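Long-range contacts in CalS10 (Micromonospora echinospora, PDB 6UK5), which binds S-adenosylmethionine and probably methylates an amino pentose during calicheamicin biosynthesis: residues L59-G64 / D116-L121; R107-G112 / A139-H144; E133-V138 / D224-A229; V150-P155 / L246-R251. One frame throughout, in Å; residues are numbered along the deposited sequence.

Contact 1 of 4, residues L59-G64 / D116-L121; sequences LDVGCG and DAVTCL. With SAM (S-adenosylmethionine), chain D.
D60 turns CG opposite its backbone N (chi1 -169°), while T119 holds OG1 between its own N and carbonyl carbon (chi1 71°); the two side chains then cross at about a right angle and T119 OG1 donates to D60 OD1 at 2.8 Å. The hydroxyl meets that oxygen from above the carboxylate plane. The strands beneath run parallel, their bonds alternating: L59 N reaches A117 O (3.0 Å), T119 N returns to L59 O (2.8 Å), and V61 N meets T119 O (2.7 Å). On the face opposite D60, V61 CG2 lies 3.5 Å from V118 CG1. Beyond V61 the chain enters a glycine-rich turn that fits the Rossmann-type pattern, as in other SAM-dependent methyltransferases, where G62 and G64 both have positive phi; G62 O takes a weak bond from the amino group N of SAM (3.2 Å). With an alanine here in place of D60, T119 OG1 would probably lose this acceptor and a gap open beside H68 and L69. Strands 78-83 and 149-153 flank the pair in the sheet, helix 67-73 lies over D60, and L59 packs on F109 and L111 across the other face.

Contact 2 of 4, residues R107-G112 / A139-H144; sequences RTFDLG and AAMSAH. With SAM (S-adenosylmethionine), chain D.
F109 and H144 bring the loop after strand 101-103 against the C-terminal end of helix 131-143, on the periphery of the Rossmann-like methyltransferase fold. The aromatic part is an offset stack: ring centroids lie 4.0 Å apart with planes at 18°, F109 covering one face of the imidazole. F109 gets there with CG set between its backbone N and carbonyl carbon (chi1 71°). Hydrogen bonds fix the rotation of the imidazole, since both its nitrogens are used in the ring plane. NE2 of H144 accepts from L111 N at 3.1 Å, and ND1 donates to A140 O at 2.9 Å, a nearly straight bond (172°) to an oxygen one helical turn back; this is consistent with a neutral ring protonated on ND1. An apolar contact completes the fit, A140 CB lying 3.7 Å from F109 CE1, and the L111 side chain lies beside the imidazole, its CD1 4.0 Å from H144 CD2. Among charged groups, R107 forms a salt bridge through NH2 with D105, which itself binds SAM, and its guanidinium approaches the adenine amino group obliquely. D110 closes an Asx turn, its OD1 accepting from G112 N at 2.8 Å.

Contact 3 of 4, residues E133-V138 / D224-A229; sequences EMRAAV and DAAFAA
A226 O and R135 O share one water, which donates to both, at 2.8 Å to A226 O and 2.9 Å to R135 O. Each of these helix carbonyls thus gains a polar partner in the groove between helices 131-143 and 220-229. Alongside the water the meeting is apolar. A226 CB points into the facing helix and fits between two side chains, with M134 SD at 3.5 Å and R135 CG at 3.6 Å. CG of M134 lies anti to the backbone N (chi1 173°), and the bend at chi2 brings SD onto this methyl group. The two helices belong to the layer that covers one face of the Rossmann-like sheet; their axes approach to 8.9 Å, run in the same general sense and cross at -41°. The alanines on helix 220-229 permit this closeness. R135 bends at chi3 (58°) and lays its guanidinium along the neighbouring helix: A225 CB meets it at the edge, 3.8 Å from NH1, while A229 CB approaches obliquely, 3.6 Å from NH2. Exchanging R135 for an alanine would probably uncover A225 and A229 and open a gap beside the methyl of A226. On the sheet side of the water, V138 CG1 meets F227 CD1 at 3.6 Å, the side chains crossing at about a right angle. F227 also rests on C232 and S234 of strand 232-237, and M134 on V125 and F218.

Contact 4 of 4, residues V150-P155 / L246-R251; sequences VLVLEP and LFVATR
F247 packs its ring against P155 and the backbone of L153. Its CB lies 3.6 Å from L153 O, an oxygen that sits at the ring edge, near the ring plane. With chi1 at -77°, CG stands opposite the carbonyl carbon and the ring leans toward the end of strand 149-153. CD2 touches P155 CG at 3.7 Å and, more loosely, L153 CD2 at 4.3 Å. Farther out, CE2 also meets P155 CG, at 3.7 Å, with CB a little behind; the two side chains cross at about a right angle, P155 CG coming to the ring obliquely. Y223 and Y236 add two further inclined rings around F247. Beneath it the strands are antiparallel, at 160°, and L151/A249 and L153/F247 are the hydrogen-bonded pairs, each joined by two N-H...O bonds. On the opposite face, V150 CG1 meets V248 CG1 at 3.9 Å. At the strand end L246 CD1 lies 3.7 Å from E154 CB, and the E154 carboxylate extends onward to a salt bridge with R244. Strand 246-251, antiparallel to its neighbours, is the reversed strand of the 3-2-1-4-5-7-6 order of class I methyltransferases. Strand 115-120 borders 149-153 and strand 232-237 borders 246-251; helices 131-143 and 220-229 cover the face of L151 and F247, while helix 37-51 covers that of V150 and V152.

Overall arrangement
From the N terminus, contact 1 closes the first loop, joining strands 57-61 and 115-120 at the heart of the sheet. Contact 2 opens inside it, at 107-112, and closes later, so the two cross; C120 and V118 then pack on M141. Contact 3 starts on the same helix 131-143 and crosses contact 2 in turn, reaching forward to helix 220-229. Contact 4 opens within that span, crosses contact 3 and closes near the C terminus. Contacts 1 and 4 lie in series but share the sheet, bonded directly between strands 115-120 and 149-153. L151 meets both M141 and F227, bringing contacts 2, 3 and 4 together over one sheet face.

Contact 1 of 4, residues L59-G64 / D116-L121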
loop_
_atom_site.group_PDB
_atom_site.type_symbol
_atom_site.label_atom_id
_atom_site.label_comp_id
_atom_site.label_asym_id
_atom_site.label_seq_id
_atom_site.Cartn_x
_atom_site.Cartn_y
_atom_site.Cartn_z
ATOM N N LEU A 59 24.348 -15.704 21.798
ATOM C CA LEU A 59 23.430 -16.451 20.944
ATOM C C LEU A 59 22.091 -15.732 20.907
ATOM O O LEU A 59 21.484 -15.496 21.956
ATOM C CB LEU A 59 23.253 -17.888 21.446
ATOM C CG LEU A 59 22.099 -18.684 20.833
ATOM C CD1 LEU A 59 22.403 -19.080 19.402
ATOM C CD2 LEU A 59 21.814 -19.920 21.673
ATOM N N ASP A 60 21.630 -15.390 19.707
ATOM C CA ASP A 60 20.307 -14.814 19.510
ATOM C C ASP A 60 19.359 -15.936 19.106
ATOM O O ASP A 60 19.593 -16.620 18.103
ATOM C CB ASP A 60 20.327 -13.715 18.449
ATOM C CG ASP A 60 19.038 -12.933 18.405
ATOM O OD1 ASP A 60 18.223 -13.081 19.343
ATOM O OD2 ASP A 60 18.844 -12.176 17.429
ATOM N N VAL A 61 18.298 -16.124 19.885
ATOM C CA VAL A 61 17.367 -17.230 19.706
ATOM C C VAL A 61 16.112 -16.698 19.030
ATOM O O VAL A 61 15.537 -15.695 19.470
ATOM C CB VAL A 61 17.038 -17.898 21.049
ATOM C CG1 VAL A 61 15.943 -18.921 20.871
ATOM C CG2 VAL A 61 18.283 -18.551 21.631
ATOM N N GLY A 62 15.685 -17.373 17.966
ATOM C CA GLY A 62 14.639 -16.847 17.113
ATOM C C GLY A 62 15.116 -15.584 16.427
ATOM O O GLY A 62 14.394 -14.585 16.363
ATOM N N CYS A 63 16.340 -15.633 15.894
ATOM C CA CYS A 63 16.972 -14.446 15.331
ATOM C C CYS A 63 16.274 -13.953 14.071
ATOM O O CYS A 63 16.437 -12.785 13.707
ATOM C CB CYS A 63 18.443 -14.725 15.025
ATOM S SG CYS A 63 18.727 -16.029 13.801
ATOM N N GLY A 64 15.516 -14.810 13.395
ATOM C CA GLY A 64 14.836 -14.379 12.185
ATOM C C GLY A 64 15.837 -14.000 11.113
ATOM O O GLY A 64 16.717 -14.785 10.747
ATOM N N ASP A 116 28.023 -16.582 26.932
ATOM C CA ASP A 116 27.948 -15.567 27.973
ATOM C C ASP A 116 26.594 -14.870 28.009
ATOM O O ASP A 116 26.236 -14.292 29.041
ATOM C CB ASP A 116 29.046 -14.517 27.782
ATOM C CG ASP A 116 30.434 -15.074 28.022
ATOM O OD1 ASP A 116 30.694 -15.556 29.146
ATOM O OD2 ASP A 116 31.262 -15.023 27.083
ATOM N N ALA A 117 25.836 -14.913 26.915
ATOM C CA ALA A 117 24.547 -14.243 26.862
ATOM C C ALA A 117 23.686 -14.903 25.796
ATOM O O ALA A 117 24.191 -15.310 24.747
ATOM C CB ALA A 117 24.713 -12.749 26.562
ATOM N N VAL A 118 22.390 -15.009 26.075
ATOM C CA VAL A 118 21.412 -15.534 25.131
ATOM C C VAL A 118 20.248 -14.557 25.075
ATOM O O VAL A 118 19.671 -14.219 26.114
ATOM C CB VAL A 118 20.918 -16.937 25.536
ATOM C CG1 VAL A 118 19.827 -17.407 24.585
ATOM C CG2 VAL A 118 22.076 -17.925 25.590
ATOM N N THR A 119 19.907 -14.099 23.875
ATOM C CA THR A 119 18.845 -13.122 23.699
ATOM C C THR A 119 17.680 -13.731 22.931
ATOM O O THR A 119 17.852 -14.651 22.125
ATOM C CB THR A 119 19.339 -11.871 22.960
ATOM O OG1 THR A 119 19.598 -12.188 21.587
ATOM C CG2 THR A 119 20.610 -11.329 23.598
ATOM N N CYS A 120 16.485 -13.203 23.203
ATOM C CA CYS A 120 15.235 -13.657 22.589
ATOM C C CYS A 120 14.343 -12.417 22.511
ATOM O O CYS A 120 13.638 -12.090 23.468
ATOM C CB CYS A 120 14.584 -14.774 23.390
ATOM S SG CYS A 120 13.227 -15.635 22.544
ATOM N N LEU A 121 14.388 -11.732 21.370
ATOM C CA LEU A 121 13.888 -10.372 21.269
ATOM C C LEU A 121 12.737 -10.274 20.274
ATOM O O LEU A 121 12.506 -11.167 19.455
ATOM C CB LEU A 121 15.014 -9.411 20.849
ATOM C CG LEU A 121 16.349 -9.606 21.574
ATOM C CD1 LEU A 121 17.469 -8.859 20.860
ATOM C CD2 LEU A 121 16.258 -9.183 23.034
HETATM N N SAM D . 14.959 -11.467 16.583
HETATM C CA SAM D . 14.043 -11.421 15.488
HETATM C C SAM D . 13.876 -9.978 14.921
HETATM O O SAM D . 13.711 -9.036 15.736
HETATM O OXT SAM D . 13.913 -9.872 13.679
HETATM C CB SAM D . 12.680 -11.973 15.925
HETATM C CG SAM D . 11.921 -12.385 14.675
HETATM S SD SAM D . 10.188 -12.472 15.176
HETATM C CE SAM D . 9.379 -12.315 13.593
HETATM C "C5'" SAM D . 9.832 -14.227 15.573
HETATM C "C4'" SAM D . 10.783 -15.307 15.040
HETATM O "O4'" SAM D . 10.712 -16.451 15.910
HETATM C "C3'" SAM D . 10.454 -15.806 13.630
HETATM O "O3'" SAM D . 11.454 -15.397 12.702
HETATM C "C2'" SAM D . 10.425 -17.342 13.755
HETATM O "O2'" SAM D . 11.212 -17.971 12.749
HETATM C "C1'" SAM D . 11.003 -17.597 15.147
HETATM N N9 SAM D . 10.441 -18.753 15.834
HETATM C C8 SAM D . 9.127 -18.975 16.162
HETATM N N7 SAM D . 8.926 -20.069 16.853
HETATM C C5 SAM D . 10.194 -20.605 16.999
HETATM C C6 SAM D . 10.672 -21.756 17.656
HETATM N N6 SAM D . 9.883 -22.640 18.273
HETATM N N1 SAM D . 12.004 -21.979 17.646
HETATM C C2 SAM D . 12.796 -21.110 17.011
HETATM N N3 SAM D . 12.461 -20.001 16.348
HETATM C C4 SAM D . 11.140 -19.804 16.380
#

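Contact 2 of 4, residues R107-G112 / A139-H144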
loop_
_atom_site.group_PDB
_atom_site.type_symbol
_atom_site.label_atom_id
_atom_site.label_comp_id
_atom_site.label_asym_id
_atom_site.label_seq_id
_atom_site.Cartn_x
_atom_site.Cartn_y
_atom_site.Cartn_z
ATOM N N ARG A 107 12.326 -24.638 21.748
ATOM C CA ARG A 107 11.909 -25.526 22.828
ATOM C C ARG A 107 12.837 -26.720 23.050
ATOM O O ARG A 107 12.722 -27.376 24.090
ATOM C CB ARG A 107 10.479 -26.024 22.570
ATOM C CG ARG A 107 9.465 -24.910 22.281
ATOM C CD ARG A 107 8.223 -25.408 21.533
ATOM N NE ARG A 107 8.400 -25.514 20.086
ATOM C CZ ARG A 107 7.396 -25.614 19.216
ATOM N NH1 ARG A 107 6.138 -25.627 19.643
ATOM N NH2 ARG A 107 7.647 -25.707 17.916
ATOM N N THR A 108 13.739 -27.026 22.114
ATOM C CA THR A 108 14.482 -28.286 22.160
ATOM C C THR A 108 15.946 -28.212 21.748
ATOM O O THR A 108 16.635 -29.228 21.881
ATOM C CB THR A 108 13.793 -29.363 21.300
ATOM O OG1 THR A 108 13.558 -28.860 19.977
ATOM C CG2 THR A 108 12.509 -29.855 21.953
ATOM N N PHE A 109 16.448 -27.090 21.242
ATOM C CA PHE A 109 17.749 -27.113 20.591
ATOM C C PHE A 109 18.844 -27.508 21.580
ATOM O O PHE A 109 18.700 -27.378 22.800
ATOM C CB PHE A 109 18.076 -25.746 19.982
ATOM C CG PHE A 109 18.378 -24.678 21.000
ATOM C CD1 PHE A 109 17.382 -24.161 21.811
ATOM C CD2 PHE A 109 19.663 -24.174 21.127
ATOM C CE1 PHE A 109 17.665 -23.175 22.742
ATOM C CE2 PHE A 109 19.949 -23.186 22.049
ATOM C CZ PHE A 109 18.950 -22.688 22.858
ATOM N N ASP A 110 19.949 -28.004 21.030
ATOM C CA ASP A 110 21.138 -28.319 21.814
ATOM C C ASP A 110 22.346 -28.105 20.919
ATOM O O ASP A 110 22.465 -28.752 19.874
ATOM C CB ASP A 110 21.107 -29.755 22.341
ATOM C CG ASP A 110 22.247 -30.050 23.290
ATOM O OD1 ASP A 110 23.248 -29.302 23.281
ATOM O OD2 ASP A 110 22.140 -31.034 24.049
ATOM N N LEU A 111 23.234 -27.204 21.329
ATOM C CA LEU A 111 24.425 -26.885 20.560
ATOM C C LEU A 111 25.694 -27.323 21.275
ATOM O O LEU A 111 26.795 -27.061 20.780
ATOM C CB LEU A 111 24.485 -25.379 20.284
ATOM C CG LEU A 111 23.252 -24.751 19.629
ATOM C CD1 LEU A 111 23.209 -23.251 19.912
ATOM C CD2 LEU A 111 23.198 -25.031 18.138
ATOM N N GLY A 112 25.568 -27.997 22.418
ATOM C CA GLY A 112 26.708 -28.544 23.118
ATOM C C GLY A 112 27.638 -27.522 23.726
ATOM O O GLY A 112 28.661 -27.910 24.304
ATOM N N ALA A 139 14.015 -22.753 29.645
ATOM C CA ALA A 139 14.938 -23.697 30.265
ATOM C C ALA A 139 16.048 -24.092 29.299
ATOM O O ALA A 139 17.206 -24.239 29.704
ATOM C CB ALA A 139 14.181 -24.933 30.748
ATOM N N ALA A 140 15.714 -24.261 28.017
ATOM C CA ALA A 140 16.729 -24.586 27.021
ATOM C C ALA A 140 17.752 -23.463 26.895
ATOM O O ALA A 140 18.963 -23.701 26.963
ATOM C CB ALA A 140 16.067 -24.865 25.672
ATOM N N MET A 141 17.279 -22.227 26.707
ATOM C CA MET A 141 18.187 -21.087 26.615
ATOM C C MET A 141 19.110 -21.021 27.825
ATOM O O MET A 141 20.320 -20.801 27.690
ATOM C CB MET A 141 17.389 -19.787 26.489
ATOM C CG MET A 141 16.452 -19.725 25.295
ATOM S SD MET A 141 15.821 -18.053 25.042
ATOM C CE MET A 141 14.056 -18.293 25.216
ATOM N N SER A 142 18.552 -21.203 29.023
ATOM C CA SER A 142 19.363 -21.142 30.235
ATOM C C SER A 142 20.420 -22.239 30.263
ATOM O O SER A 142 21.514 -22.032 30.801
ATOM C CB SER A 142 18.463 -21.241 31.466
ATOM O OG SER A 142 19.223 -21.199 32.660
ATOM N N ALA A 143 20.118 -23.408 29.694
ATOM C CA ALA A 143 21.102 -24.482 29.658
ATOM C C ALA A 143 22.331 -24.081 28.855
ATOM O O ALA A 143 23.436 -24.569 29.118
ATOM C CB ALA A 143 20.477 -25.746 29.072
ATOM N N HIS A 144 22.155 -23.206 27.870
ATOM C CA HIS A 144 23.236 -22.720 27.028
ATOM C C HIS A 144 23.965 -21.528 27.638
ATOM O O HIS A 144 24.791 -20.909 26.959
ATOM C CB HIS A 144 22.674 -22.356 25.651
ATOM C CG HIS A 144 22.276 -23.548 24.838
ATOM N ND1 HIS A 144 21.110 -24.247 25.066
ATOM C CD2 HIS A 144 22.881 -24.159 23.792
ATOM C CE1 HIS A 144 21.024 -25.247 24.208
ATOM N NE2 HIS A 144 22.082 -25.212 23.419
HETATM N N SAM D . 14.959 -11.467 16.583
HETATM C CA SAM D . 14.043 -11.421 15.488
HETATM C C SAM D . 13.876 -9.978 14.921
HETATM O O SAM D . 13.711 -9.036 15.736
HETATM O OXT SAM D . 13.913 -9.872 13.679
HETATM C CB SAM D . 12.680 -11.973 15.925
HETATM C CG SAM D . 11.921 -12.385 14.675
HETATM S SD SAM D . 10.188 -12.472 15.176
HETATM C CE SAM D . 9.379 -12.315 13.593
HETATM C "C5'" SAM D . 9.832 -14.227 15.573
HETATM C "C4'" SAM D . 10.783 -15.307 15.040
HETATM O "O4'" SAM D . 10.712 -16.451 15.910
HETATM C "C3'" SAM D . 10.454 -15.806 13.630
HETATM O "O3'" SAM D . 11.454 -15.397 12.702
HETATM C "C2'" SAM D . 10.425 -17.342 13.755
HETATM O "O2'" SAM D . 11.212 -17.971 12.749
HETATM C "C1'" SAM D . 11.003 -17.597 15.147
HETATM N N9 SAM D . 10.441 -18.753 15.834
HETATM C C8 SAM D . 9.127 -18.975 16.162
HETATM N N7 SAM D . 8.926 -20.069 16.853
HETATM C C5 SAM D . 10.194 -20.605 16.999
HETATM C C6 SAM D . 10.672 -21.756 17.656
HETATM N N6 SAM D . 9.883 -22.640 18.273
HETATM N N1 SAM D . 12.004 -21.979 17.646
HETATM C C2 SAM D . 12.796 -21.110 17.011
HETATM N N3 SAM D . 12.461 -20.001 16.348
HETATM C C4 SAM D . 11.140 -19.804 16.380
#

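Contact 3 of 4, residues E133-V138 / D224-A229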
loop_
_atom_site.group_PDB
_atom_site.type_symbol
_atom_site.label_atom_id
_atom_site.label_comp_id
_atom_site.label_asym_id
_atom_site.label_seq_id
_atom_site.Cartn_x
_atom_site.Cartn_y
_atom_site.Cartn_z
ATOM N N GLU A 133 5.385 -24.680 26.873
ATOM C CA GLU A 133 6.367 -24.526 25.805
ATOM C C GLU A 133 7.348 -23.407 26.126
ATOM O O GLU A 133 8.560 -23.559 25.933
ATOM C CB GLU A 133 5.654 -24.272 24.477
ATOM C CG GLU A 133 4.936 -25.509 23.932
ATOM C CD GLU A 133 4.299 -25.279 22.571
ATOM O OE1 GLU A 133 4.174 -24.107 22.157
ATOM O OE2 GLU A 133 3.919 -26.269 21.912
ATOM N N MET A 134 6.845 -22.276 26.624
ATOM C CA MET A 134 7.726 -21.180 27.010
ATOM C C MET A 134 8.696 -21.611 28.102
ATOM O O MET A 134 9.867 -21.215 28.093
ATOM C CB MET A 134 6.890 -19.988 27.471
ATOM C CG MET A 134 7.690 -18.837 28.069
ATOM S SD MET A 134 7.935 -19.024 29.852
ATOM C CE MET A 134 6.251 -18.905 30.444
ATOM N N ARG A 135 8.228 -22.420 29.055
ATOM C CA ARG A 135 9.114 -22.884 30.117
ATOM C C ARG A 135 10.193 -23.812 29.579
ATOM O O ARG A 135 11.322 -23.805 30.083
ATOM C CB ARG A 135 8.308 -23.585 31.209
ATOM C CG ARG A 135 7.371 -22.667 31.978
ATOM C CD ARG A 135 6.380 -23.462 32.813
ATOM N NE ARG A 135 7.058 -24.350 33.756
ATOM C CZ ARG A 135 7.334 -24.050 35.025
ATOM N NH1 ARG A 135 6.996 -22.872 35.533
ATOM N NH2 ARG A 135 7.957 -24.940 35.789
ATOM N N ALA A 136 9.869 -24.620 28.567
ATOM C CA ALA A 136 10.895 -25.433 27.925
ATOM C C ALA A 136 11.887 -24.559 27.171
ATOM O O ALA A 136 13.101 -24.785 27.235
ATOM C CB ALA A 136 10.247 -26.445 26.980
ATOM N N ALA A 137 11.387 -23.547 26.459
ATOM C CA ALA A 137 12.268 -22.603 25.780
ATOM C C ALA A 137 13.177 -21.893 26.776
ATOM O O ALA A 137 14.404 -21.895 26.628
ATOM C CB ALA A 137 11.431 -21.595 24.992
ATOM N N VAL A 138 12.586 -21.273 27.801
ATOM C CA VAL A 138 13.380 -20.553 28.791
ATOM C C VAL A 138 14.380 -21.482 29.461
ATOM O O VAL A 138 15.488 -21.063 29.816
ATOM C CB VAL A 138 12.454 -19.880 29.824
ATOM C CG1 VAL A 138 13.239 -19.469 31.062
ATOM C CG2 VAL A 138 11.777 -18.663 29.210
ATOM N N ASP A 224 8.471 -15.321 35.758
ATOM C CA ASP A 224 9.266 -15.450 36.974
ATOM C C ASP A 224 9.398 -16.908 37.398
ATOM O O ASP A 224 10.458 -17.333 37.873
ATOM C CB ASP A 224 8.640 -14.627 38.102
ATOM C CG ASP A 224 8.886 -13.145 37.946
ATOM O OD1 ASP A 224 9.833 -12.773 37.218
ATOM O OD2 ASP A 224 8.137 -12.358 38.563
ATOM N N ALA A 225 8.329 -17.691 37.229
ATOM C CA ALA A 225 8.382 -19.106 37.581
ATOM C C ALA A 225 9.227 -19.894 36.587
ATOM O O ALA A 225 9.925 -20.840 36.970
ATOM C CB ALA A 225 6.968 -19.682 37.657
ATOM N N ALA A 226 9.170 -19.528 35.304
ATOM C CA ALA A 226 9.947 -20.253 34.304
ATOM C C ALA A 226 11.442 -20.007 34.475
ATOM O O ALA A 226 12.248 -20.935 34.339
ATOM C CB ALA A 226 9.494 -19.851 32.901
ATOM N N PHE A 227 11.834 -18.764 34.769
ATOM C CA PHE A 227 13.239 -18.480 35.044
ATOM C C PHE A 227 13.721 -19.260 36.260
ATOM O O PHE A 227 14.741 -19.955 36.203
ATOM C CB PHE A 227 13.449 -16.983 35.263
ATOM C CG PHE A 227 13.278 -16.154 34.025
ATOM C CD1 PHE A 227 13.961 -16.468 32.862
ATOM C CD2 PHE A 227 12.449 -15.045 34.032
ATOM C CE1 PHE A 227 13.813 -15.699 31.726
ATOM C CE2 PHE A 227 12.295 -14.270 32.898
ATOM C CZ PHE A 227 12.979 -14.597 31.743
ATOM N N ALA A 228 12.995 -19.150 37.376
ATOM C CA ALA A 228 13.389 -19.861 38.589
ATOM C C ALA A 228 13.456 -21.362 38.338
ATOM O O ALA A 228 14.388 -22.037 38.792
ATOM C CB ALA A 228 12.413 -19.542 39.720
ATOM N N ALA A 229 12.472 -21.904 37.615
ATOM C CA ALA A 229 12.509 -23.315 37.257
ATOM C C ALA A 229 13.780 -23.662 36.492
ATOM O O ALA A 229 14.231 -24.812 36.527
ATOM C CB ALA A 229 11.276 -23.675 36.423
HETATM O O HOH W 1 11.652 -23.296 32.954
#

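Contact 4 of 4, residues V150-P155 / L246-R251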
loop_
_atom_site.group_PDB
_atom_site.type_symbol
_atom_site.label_atom_id
_atom_site.label_comp_id
_atom_site.label_asym_id
_atom_site.label_seq_id
_atom_site.Cartn_x
_atom_site.Cartn_y
_atom_site.Cartn_z
ATOM N N VAL A 150 23.935 -14.177 30.993
ATOM C CA VAL A 150 22.830 -13.229 30.929
ATOM C C VAL A 150 21.801 -13.728 29.924
ATOM O O VAL A 150 22.135 -14.002 28.767
ATOM C CB VAL A 150 23.320 -11.822 30.541
ATOM C CG1 VAL A 150 22.167 -10.827 30.577
ATOM C CG2 VAL A 150 24.449 -11.377 31.458
ATOM N N LEU A 151 20.555 -13.841 30.367
ATOM C CA LEU A 151 19.420 -14.081 29.489
ATOM C C LEU A 151 18.588 -12.810 29.434
ATOM O O LEU A 151 18.257 -12.237 30.477
ATOM C CB LEU A 151 18.588 -15.265 29.983
ATOM C CG LEU A 151 17.729 -15.983 28.942
ATOM C CD1 LEU A 151 17.600 -17.449 29.306
ATOM C CD2 LEU A 151 16.354 -15.348 28.852
ATOM N N VAL A 152 18.267 -12.358 28.226
ATOM C CA VAL A 152 17.474 -11.150 28.029
ATOM C C VAL A 152 16.327 -11.488 27.091
ATOM O O VAL A 152 16.536 -12.113 26.044
ATOM C CB VAL A 152 18.316 -9.978 27.486
ATOM C CG1 VAL A 152 19.658 -9.921 28.201
ATOM C CG2 VAL A 152 18.501 -10.077 25.984
ATOM N N LEU A 153 15.119 -11.079 27.469
ATOM C CA LEU A 153 13.901 -11.534 26.815
ATOM C C LEU A 153 12.921 -10.381 26.721
ATOM O O LEU A 153 12.543 -9.801 27.743
ATOM C CB LEU A 153 13.291 -12.704 27.591
ATOM C CG LEU A 153 12.117 -13.453 26.968
ATOM C CD1 LEU A 153 12.261 -14.934 27.260
ATOM C CD2 LEU A 153 10.800 -12.930 27.505
ATOM N N GLU A 154 12.516 -10.045 25.496
ATOM C CA GLU A 154 11.507 -9.020 25.280
ATOM C C GLU A 154 10.140 -9.690 25.226
ATOM O O GLU A 154 9.844 -10.387 24.242
ATOM C CB GLU A 154 11.780 -8.260 23.988
ATOM C CG GLU A 154 10.860 -7.065 23.769
ATOM C CD GLU A 154 11.057 -6.420 22.415
ATOM O OE1 GLU A 154 12.010 -6.803 21.705
ATOM O OE2 GLU A 154 10.253 -5.534 22.057
ATOM N N PRO A 155 9.285 -9.520 26.232
ATOM C CA PRO A 155 7.986 -10.194 26.227
ATOM C C PRO A 155 6.919 -9.396 25.493
ATOM O O PRO A 155 7.016 -8.181 25.313
ATOM C CB PRO A 155 7.654 -10.292 27.722
ATOM C CG PRO A 155 8.218 -9.030 28.277
ATOM C CD PRO A 155 9.484 -8.749 27.476
ATOM N N LEU A 246 11.666 -5.339 29.191
ATOM C CA LEU A 246 12.705 -6.324 28.924
ATOM C C LEU A 246 13.011 -7.088 30.203
ATOM O O LEU A 246 13.296 -6.475 31.235
ATOM C CB LEU A 246 13.968 -5.633 28.400
ATOM C CG LEU A 246 14.916 -6.406 27.485
ATOM C CD1 LEU A 246 14.344 -6.536 26.084
ATOM C CD2 LEU A 246 16.263 -5.699 27.457
ATOM N N PHE A 247 12.958 -8.416 30.136
ATOM C CA PHE A 247 13.433 -9.258 31.226
ATOM C C PHE A 247 14.931 -9.485 31.065
ATOM O O PHE A 247 15.405 -9.774 29.963
ATOM C CB PHE A 247 12.697 -10.598 31.254
ATOM C CG PHE A 247 11.314 -10.521 31.836
ATOM C CD1 PHE A 247 11.130 -10.358 33.202
ATOM C CD2 PHE A 247 10.199 -10.601 31.021
ATOM C CE1 PHE A 247 9.859 -10.285 33.744
ATOM C CE2 PHE A 247 8.924 -10.527 31.556
ATOM C CZ PHE A 247 8.755 -10.367 32.919
ATOM N N VAL A 248 15.667 -9.344 32.162
ATOM C CA VAL A 248 17.100 -9.611 32.208
ATOM C C VAL A 248 17.349 -10.518 33.404
ATOM O O VAL A 248 17.170 -10.098 34.554
ATOM C CB VAL A 248 17.934 -8.327 32.313
ATOM C CG1 VAL A 248 19.414 -8.665 32.391
ATOM C CG2 VAL A 248 17.663 -7.419 31.122
ATOM N N ALA A 249 17.753 -11.755 33.140
ATOM C CA ALA A 249 17.984 -12.752 34.171
ATOM C C ALA A 249 19.419 -13.252 34.079
ATOM O O ALA A 249 20.079 -13.122 33.043
ATOM C CB ALA A 249 17.006 -13.925 34.037
ATOM N N THR A 250 19.903 -13.825 35.180
ATOM C CA THR A 250 21.260 -14.347 35.253
ATOM C C THR A 250 21.250 -15.771 35.786
ATOM O O THR A 250 20.449 -16.123 36.658
ATOM C CB THR A 250 22.165 -13.453 36.120
ATOM O OG1 THR A 250 21.578 -13.267 37.415
ATOM C CG2 THR A 250 22.385 -12.098 35.445
ATOM N N ARG A 251 22.160 -16.578 35.247
ATOM C CA ARG A 251 22.236 -18.019 35.490
ATOM C C ARG A 251 23.118 -18.312 36.693
ATOM O O ARG A 251 24.347 -18.292 36.598
ATOM C CB ARG A 251 22.767 -18.715 34.240
ATOM C CG ARG A 251 23.016 -20.216 34.366
ATOM C CD ARG A 251 21.792 -21.032 34.725
ATOM N NE ARG A 251 22.155 -22.115 35.637
ATOM C CZ ARG A 251 22.622 -23.303 35.260
ATOM N NH1 ARG A 251 22.783 -23.591 33.974
ATOM N NH2 ARG A 251 22.930 -24.210 36.176
#